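Local coordinates for protein Rho guanine nucleotide exchange factor 3 (Mus musculus, PDB 2Z0Q) that acts as a guanine nucleotide exchange factor for the small GTPases RhoA and RhoB, here represented by its DH-PH domain pair, at residues A[108-120]-A[198-210]. Residues are numbered along the deposited sequence; the frame is centred on the assembly and turned at random.
Sequences YDSYCSNQVAAKA and INTKTGESECRYY
Val-116 is a knob of helix 107-125 set among Ser-205, Glu-206, Tyr-209 and Tyr-210 of helix 180-213. Its CG2, anti to the backbone N, touches Tyr-209 CD2 at 3.7 Å and Tyr-210 CE2 as well, while CG1 rests on CB and CG of Tyr-209; a compact, branched side chain can thus serve two rings at once. Ala-117 and Ala-120 are small enough to let the Tyr-209 ring lie close to their helix, with Ala-120 CB 3.6 Å from Tyr-209 CE2. At the other end of the contact Ile-198 spreads its branches, CG2 against Cys-112 CB (3.6 Å) and CD1 against Tyr-108 CB.

Water extends the grip of Tyr-209, joining its OH to Ala-117 O. CD2 of the same ring stands over the face of Tyr-210.

A salt bridge closes the Ile-198 end. The extended Lys-201 chain, long enough to span the gap at this partly exposed margin, crosses Asp-109 at about a right angle, and NZ meets OD1 from above the carboxylate plane at 3.2 Å, with a weaker bond to OD2. Thr-202 can turn OG1 back to Ile-198 O, one turn earlier, at 2.7 Å while still bonding Arg-157 of helix 155-172.

The axes of 108-120 and 198-210 run in the same general direction, 32° apart, and come within 8.9 Å of each other. Such side-by-side packing is characteristic of the elongated helical bundle of DH domains; here the long helix 180-213, the last of the DH domain, continues toward the PH domain, where Glu-206 bonds His-235 and Tyr-210 meets Phe-249 and Tyr-269.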
ATOM      1  N   TYR A 108      10.078  11.360   2.983  1.00 28.53           N
ATOM      2  CA  TYR A 108       9.139  10.336   2.500  1.00 27.79           C
ATOM      3  C   TYR A 108       9.895   9.137   1.905  1.00 29.43           C
ATOM      4  O   TYR A 108       9.366   8.036   1.827  1.00 28.07           O
ATOM      5  CB  TYR A 108       8.169  10.909   1.462  1.00 27.40           C
ATOM      6  CG  TYR A 108       6.914  11.466   2.081  1.00 25.35           C
ATOM      7  CD1 TYR A 108       6.946  12.574   2.918  1.00 25.71           C
ATOM      8  CD2 TYR A 108       5.693  10.816   1.893  1.00 29.06           C
ATOM      9  CE1 TYR A 108       5.762  13.039   3.577  1.00 27.17           C
ATOM     10  CE2 TYR A 108       4.524  11.250   2.536  1.00 28.14           C
ATOM     11  CZ  TYR A 108       4.565  12.350   3.371  1.00 27.84           C
ATOM     12  OH  TYR A 108       3.402  12.724   3.993  1.00 28.66           O
ATOM     13  N   ASP A 109      11.142   9.351   1.483  1.00 30.07           N
ATOM     14  CA  ASP A 109      11.930   8.270   0.923  1.00 31.69           C
ATOM     15  C   ASP A 109      12.150   7.202   2.002  1.00 32.68           C
ATOM     16  O   ASP A 109      11.868   6.020   1.789  1.00 33.89           O
ATOM     17  CB  ASP A 109      13.284   8.798   0.446  1.00 33.81           C
ATOM     18  CG  ASP A 109      14.085   7.767  -0.291  1.00 34.16           C
ATOM     19  OD1 ASP A 109      13.497   7.046  -1.106  1.00 35.27           O
ATOM     20  OD2 ASP A 109      15.316   7.688  -0.069  1.00 37.64           O
ATOM     21  N   SER A 110      12.645   7.647   3.153  1.00 32.72           N
ATOM     22  CA  SER A 110      12.921   6.784   4.294  1.00 34.04           C
ATOM     23  C   SER A 110      11.635   6.074   4.710  1.00 33.73           C
ATOM     24  O   SER A 110      11.603   4.856   4.878  1.00 34.93           O
ATOM     25  CB  SER A 110      13.458   7.649   5.437  1.00 34.72           C
ATOM     26  OG  SER A 110      13.806   6.883   6.577  1.00 35.79           O
ATOM     27  N   TYR A 111      10.563   6.848   4.848  1.00 33.74           N
ATOM     28  CA  TYR A 111       9.273   6.305   5.243  1.00 32.33           C
ATOM     29  C   TYR A 111       8.719   5.251   4.289  1.00 32.30           C
ATOM     30  O   TYR A 111       8.343   4.148   4.702  1.00 30.63           O
ATOM     31  CB  TYR A 111       8.255   7.431   5.363  1.00 33.03           C
ATOM     32  CG  TYR A 111       6.908   6.929   5.785  1.00 34.11           C
ATOM     33  CD1 TYR A 111       6.706   6.435   7.071  1.00 35.74           C
ATOM     34  CD2 TYR A 111       5.848   6.913   4.899  1.00 34.21           C
ATOM     35  CE1 TYR A 111       5.465   5.937   7.459  1.00 37.08           C
ATOM     36  CE2 TYR A 111       4.595   6.416   5.278  1.00 36.07           C
ATOM     37  CZ  TYR A 111       4.415   5.935   6.551  1.00 36.57           C
ATOM     38  OH  TYR A 111       3.177   5.450   6.936  1.00 40.63           O
ATOM     39  N   CYS A 112       8.615   5.586   3.009  1.00 31.66           N
ATOM     40  CA  CYS A 112       8.069   4.622   2.065  1.00 33.39           C
ATOM     41  C   CYS A 112       8.894   3.355   1.931  1.00 36.07           C
ATOM     42  O   CYS A 112       8.362   2.307   1.551  1.00 34.69           O
ATOM     43  CB  CYS A 112       7.880   5.266   0.699  1.00 34.42           C
ATOM     44  SG  CYS A 112       6.650   6.559   0.775  1.00 31.64           S
ATOM     45  N   SER A 113      10.186   3.446   2.253  1.00 37.90           N
ATOM     46  CA  SER A 113      11.062   2.280   2.147  1.00 40.36           C
ATOM     47  C   SER A 113      10.835   1.274   3.280  1.00 40.60           C
ATOM     48  O   SER A 113      11.074   0.080   3.106  1.00 41.86           O
ATOM     49  CB  SER A 113      12.546   2.709   2.121  1.00 41.07           C
ATOM     50  OG  SER A 113      13.009   3.136   3.399  1.00 41.32           O
ATOM     51  N   ASN A 114      10.378   1.746   4.435  1.00 41.12           N
ATOM     52  CA  ASN A 114      10.152   0.843   5.560  1.00 41.24           C
ATOM     53  C   ASN A 114       8.701   0.395   5.656  1.00 39.91           C
ATOM     54  O   ASN A 114       8.320  -0.385   6.545  1.00 41.17           O
ATOM     55  CB  ASN A 114      10.577   1.512   6.872  1.00 44.21           C
ATOM     56  CG  ASN A 114       9.706   2.702   7.239  1.00 46.32           C
ATOM     57  OD1 ASN A 114       8.477   2.674   7.064  1.00 47.21           O
ATOM     58  ND2 ASN A 114      10.338   3.752   7.786  1.00 47.12           N
ATOM     59  N   GLN A 115       7.892   0.880   4.724  1.00 36.88           N
ATOM     60  CA  GLN A 115       6.481   0.553   4.697  1.00 36.09           C
ATOM     61  C   GLN A 115       6.244  -0.963   4.504  1.00 34.04           C
ATOM     62  O   GLN A 115       5.357  -1.529   5.144  1.00 33.05           O
ATOM     63  CB  GLN A 115       5.801   1.346   3.572  1.00 38.06           C
ATOM     64  CG  GLN A 115       4.296   1.474   3.693  1.00 42.72           C
ATOM     65  CD  GLN A 115       3.873   2.447   4.773  1.00 44.16           C
ATOM     66  OE1 GLN A 115       4.539   2.590   5.803  1.00 46.54           O
ATOM     67  NE2 GLN A 115       2.744   3.105   4.556  1.00 46.29           N
ATOM     68  N   VAL A 116       7.029  -1.623   3.644  1.00 31.73           N
ATOM     69  CA  VAL A 116       6.787  -3.066   3.403  1.00 30.76           C
ATOM     70  C   VAL A 116       6.921  -3.900   4.667  1.00 30.52           C
ATOM     71  O   VAL A 116       6.091  -4.782   4.919  1.00 31.32           O
ATOM     72  CB  VAL A 116       7.704  -3.664   2.274  1.00 29.82           C
ATOM     73  CG1 VAL A 116       9.152  -3.653   2.676  1.00 30.32           C
ATOM     74  CG2 VAL A 116       7.286  -5.087   1.966  1.00 28.51           C
ATOM     75  N   ALA A 117       7.944  -3.633   5.479  1.00 29.88           N
ATOM     76  CA  ALA A 117       8.099  -4.390   6.721  1.00 28.65           C
ATOM     77  C   ALA A 117       6.897  -4.165   7.648  1.00 29.16           C
ATOM     78  O   ALA A 117       6.401  -5.107   8.252  1.00 28.87           O
ATOM     79  CB  ALA A 117       9.395  -3.995   7.421  1.00 29.77           C
ATOM     80  N   ALA A 118       6.411  -2.926   7.749  1.00 28.42           N
ATOM     81  CA  ALA A 118       5.265  -2.623   8.613  1.00 28.80           C
ATOM     82  C   ALA A 118       3.988  -3.293   8.120  1.00 29.17           C
ATOM     83  O   ALA A 118       3.197  -3.835   8.906  1.00 28.71           O
ATOM     84  CB  ALA A 118       5.057  -1.079   8.703  1.00 28.71           C
ATOM     85  N   LYS A 119       3.770  -3.251   6.809  1.00 28.17           N
ATOM     86  CA  LYS A 119       2.584  -3.863   6.236  1.00 28.62           C
ATOM     87  C   LYS A 119       2.637  -5.375   6.381  1.00 27.57           C
ATOM     88  O   LYS A 119       1.614  -6.002   6.640  1.00 28.08           O
ATOM     89  CB  LYS A 119       2.440  -3.517   4.753  1.00 29.56           C
ATOM     90  CG  LYS A 119       2.055  -2.082   4.522  1.00 35.05           C
ATOM     91  CD  LYS A 119       1.845  -1.796   3.045  1.00 37.38           C
ATOM     92  CE  LYS A 119       0.752  -0.755   2.867  1.00 38.90           C
ATOM     93  NZ  LYS A 119       0.492  -0.552   1.426  1.00 40.27           N
ATOM     94  N   ALA A 120       3.820  -5.952   6.214  1.00 25.34           N
ATOM     95  CA  ALA A 120       3.951  -7.413   6.344  1.00 26.79           C
ATOM     96  C   ALA A 120       3.600  -7.817   7.779  1.00 27.02           C
ATOM     97  O   ALA A 120       2.886  -8.797   8.015  1.00 26.07           O
ATOM     98  CB  ALA A 120       5.368  -7.853   6.014  1.00 23.96           C
ATOM     99  N   ILE A 198      10.197   7.347  -5.751  1.00 19.65           N
ATOM    100  CA  ILE A 198       9.788   6.610  -4.560  1.00 20.57           C
ATOM    101  C   ILE A 198       8.965   5.390  -4.977  1.00 19.21           C
ATOM    102  O   ILE A 198       9.094   4.326  -4.382  1.00 21.44           O
ATOM    103  CB  ILE A 198       8.975   7.512  -3.592  1.00 20.76           C
ATOM    104  CG1 ILE A 198       9.950   8.471  -2.880  1.00 21.96           C
ATOM    105  CG2 ILE A 198       8.109   6.651  -2.652  1.00 21.15           C
ATOM    106  CD1 ILE A 198       9.280   9.415  -1.943  1.00 21.85           C
ATOM    107  N   ASN A 199       8.135   5.515  -6.010  1.00 20.94           N
ATOM    108  CA  ASN A 199       7.340   4.352  -6.453  1.00 21.86           C
ATOM    109  C   ASN A 199       8.251   3.248  -7.000  1.00 21.73           C
ATOM    110  O   ASN A 199       8.004   2.052  -6.795  1.00 20.53           O
ATOM    111  CB  ASN A 199       6.320   4.737  -7.543  1.00 20.56           C
ATOM    112  CG  ASN A 199       5.135   5.485  -6.989  1.00 22.53           C
ATOM    113  OD1 ASN A 199       4.896   5.488  -5.783  1.00 23.93           O
ATOM    114  ND2 ASN A 199       4.378   6.127  -7.866  1.00 22.12           N
ATOM    115  N   THR A 200       9.292   3.648  -7.728  1.00 22.30           N
ATOM    116  CA  THR A 200      10.219   2.677  -8.287  1.00 24.77           C
ATOM    117  C   THR A 200      10.970   1.951  -7.179  1.00 23.38           C
ATOM    118  O   THR A 200      11.087   0.732  -7.203  1.00 23.92           O
ATOM    119  CB  THR A 200      11.200   3.350  -9.245  1.00 25.81           C
ATOM    120  OG1 THR A 200      10.468   3.790 -10.393  1.00 28.51           O
ATOM    121  CG2 THR A 200      12.294   2.354  -9.713  1.00 26.08           C
ATOM    122  N   LYS A 201      11.461   2.693  -6.195  1.00 23.40           N
ATOM    123  CA  LYS A 201      12.211   2.096  -5.092  1.00 24.66           C
ATOM    124  C   LYS A 201      11.326   1.211  -4.215  1.00 25.54           C
ATOM    125  O   LYS A 201      11.785   0.187  -3.696  1.00 26.90           O
ATOM    126  CB  LYS A 201      12.805   3.182  -4.201  1.00 26.52           C
ATOM    127  CG  LYS A 201      13.905   3.970  -4.813  1.00 28.39           C
ATOM    128  CD  LYS A 201      14.404   4.970  -3.796  1.00 34.14           C
ATOM    129  CE  LYS A 201      15.331   5.995  -4.399  1.00 35.57           C
ATOM    130  NZ  LYS A 201      15.703   6.986  -3.354  1.00 38.90           N
ATOM    131  N   THR A 202      10.088   1.637  -4.013  1.00 25.84           N
ATOM    132  CA  THR A 202       9.130   0.887  -3.207  1.00 28.05           C
ATOM    133  C   THR A 202       8.891  -0.482  -3.862  1.00 26.72           C
ATOM    134  O   THR A 202       8.842  -1.513  -3.182  1.00 27.57           O
ATOM    135  CB  THR A 202       7.771   1.633  -3.104  1.00 27.60           C
ATOM    136  OG1 THR A 202       7.951   2.857  -2.383  1.00 33.53           O
ATOM    137  CG2 THR A 202       6.734   0.767  -2.361  1.00 31.19           C
ATOM    138  N   GLY A 203       8.742  -0.489  -5.181  1.00 26.35           N
ATOM    139  CA  GLY A 203       8.513  -1.734  -5.894  1.00 26.56           C
ATOM    140  C   GLY A 203       9.683  -2.681  -5.732  1.00 27.51           C
ATOM    141  O   GLY A 203       9.518  -3.895  -5.506  1.00 27.17           O
ATOM    142  N   GLU A 204      10.885  -2.133  -5.843  1.00 25.56           N
ATOM    143  CA  GLU A 204      12.079  -2.948  -5.685  1.00 27.91           C
ATOM    144  C   GLU A 204      12.226  -3.459  -4.245  1.00 26.85           C
ATOM    145  O   GLU A 204      12.608  -4.607  -4.039  1.00 26.85           O
ATOM    146  CB  GLU A 204      13.330  -2.150  -6.071  1.00 28.77           C
ATOM    147  CG  GLU A 204      13.247  -1.542  -7.470  1.00 34.00           C
ATOM    148  CD  GLU A 204      14.411  -0.597  -7.776  1.00 35.57           C
ATOM    149  OE1 GLU A 204      14.731   0.268  -6.918  1.00 35.70           O
ATOM    150  OE2 GLU A 204      14.995  -0.715  -8.880  1.00 38.58           O
ATOM    151  N   SER A 205      11.938  -2.601  -3.270  1.00 25.10           N
ATOM    152  CA  SER A 205      12.074  -2.973  -1.876  1.00 29.45           C
ATOM    153  C   SER A 205      11.080  -4.082  -1.523  1.00 28.21           C
ATOM    154  O   SER A 205      11.432  -5.029  -0.818  1.00 26.17           O
ATOM    155  CB  SER A 205      11.863  -1.759  -0.957  1.00 30.73           C
ATOM    156  OG  SER A 205      10.517  -1.313  -0.977  1.00 36.42           O
ATOM    157  N   GLU A 206       9.859  -3.981  -2.046  1.00 27.30           N
ATOM    158  CA  GLU A 206       8.853  -4.998  -1.759  1.00 26.91           C
ATOM    159  C   GLU A 206       9.272  -6.374  -2.269  1.00 25.45           C
ATOM    160  O   GLU A 206       9.198  -7.375  -1.528  1.00 25.46           O
ATOM    161  CB  GLU A 206       7.509  -4.610  -2.368  1.00 29.07           C
ATOM    162  CG  GLU A 206       6.402  -5.517  -1.898  1.00 32.19           C
ATOM    163  CD  GLU A 206       5.018  -5.100  -2.390  1.00 34.60           C
ATOM    164  OE1 GLU A 206       4.879  -4.892  -3.618  1.00 35.10           O
ATOM    165  OE2 GLU A 206       4.080  -5.009  -1.547  1.00 37.36           O
ATOM    166  N   CYS A 207       9.713  -6.429  -3.521  1.00 23.61           N
ATOM    167  CA  CYS A 207      10.165  -7.662  -4.152  1.00 24.00           C
ATOM    168  C   CYS A 207      11.360  -8.270  -3.382  1.00 25.27           C
ATOM    169  O   CYS A 207      11.398  -9.468  -3.122  1.00 23.79           O
ATOM    170  CB  CYS A 207      10.553  -7.370  -5.612  1.00 25.11           C
ATOM    171  SG  CYS A 207      11.088  -8.765  -6.559  1.00 28.18           S
ATOM    172  N   ARG A 208      12.327  -7.441  -3.009  1.00 23.05           N
ATOM    173  CA  ARG A 208      13.494  -7.914  -2.279  1.00 24.88           C
ATOM    174  C   ARG A 208      13.113  -8.431  -0.874  1.00 23.59           C
ATOM    175  O   ARG A 208      13.600  -9.487  -0.420  1.00 24.59           O
ATOM    176  CB  ARG A 208      14.502  -6.755  -2.182  1.00 27.94           C
ATOM    177  CG  ARG A 208      15.877  -7.141  -1.655  1.00 34.91           C
ATOM    178  CD  ARG A 208      16.846  -5.914  -1.672  1.00 39.04           C
ATOM    179  NE  ARG A 208      16.369  -4.811  -0.827  1.00 41.86           N
ATOM    180  CZ  ARG A 208      15.920  -3.635  -1.275  1.00 44.46           C
ATOM    181  NH1 ARG A 208      15.876  -3.365  -2.583  1.00 44.95           N
ATOM    182  NH2 ARG A 208      15.495  -2.720  -0.406  1.00 44.41           N
ATOM    183  N   TYR A 209      12.266  -7.680  -0.185  1.00 21.71           N
ATOM    184  CA  TYR A 209      11.815  -8.026   1.162  1.00 22.11           C
ATOM    185  C   TYR A 209      11.179  -9.419   1.194  1.00 21.53           C
ATOM    186  O   TYR A 209      11.513 -10.256   2.048  1.00 20.99           O
ATOM    187  CB  TYR A 209      10.764  -7.024   1.660  1.00 22.59           C
ATOM    188  CG  TYR A 209      10.214  -7.364   3.037  1.00 22.79           C
ATOM    189  CD1 TYR A 209      10.892  -6.965   4.185  1.00 24.31           C
ATOM    190  CD2 TYR A 209       9.051  -8.126   3.189  1.00 21.33           C
ATOM    191  CE1 TYR A 209      10.448  -7.315   5.452  1.00 25.27           C
ATOM    192  CE2 TYR A 209       8.584  -8.486   4.464  1.00 23.19           C
ATOM    193  CZ  TYR A 209       9.304  -8.077   5.594  1.00 24.51           C
ATOM    194  OH  TYR A 209       8.927  -8.482   6.840  1.00 23.75           O
ATOM    195  N   TYR A 210      10.239  -9.674   0.279  1.00 19.61           N
ATOM    196  CA  TYR A 210       9.600 -10.997   0.326  1.00 20.67           C
ATOM    197  C   TYR A 210      10.512 -12.109  -0.170  1.00 20.45           C
ATOM    198  O   TYR A 210      10.482 -13.205   0.393  1.00 21.24           O
ATOM    199  CB  TYR A 210       8.250 -10.968  -0.405  1.00 18.08           C
ATOM    200  CG  TYR A 210       7.226 -10.214   0.398  1.00 18.46           C
ATOM    201  CD1 TYR A 210       6.744 -10.726   1.603  1.00 15.74           C
ATOM    202  CD2 TYR A 210       6.730  -8.969  -0.042  1.00 18.25           C
ATOM    203  CE1 TYR A 210       5.802 -10.053   2.351  1.00 16.71           C
ATOM    204  CE2 TYR A 210       5.783  -8.285   0.706  1.00 18.25           C
ATOM    205  CZ  TYR A 210       5.317  -8.835   1.905  1.00 17.66           C
ATOM    206  OH  TYR A 210       4.386  -8.172   2.658  1.00 18.29           O
TER
HETATM  207  O   HOH W   1       4.107  -5.740   2.717  1.00 36.89           O
HETATM  208  O   HOH W   2       8.213  -7.014   9.353  1.00 31.53           O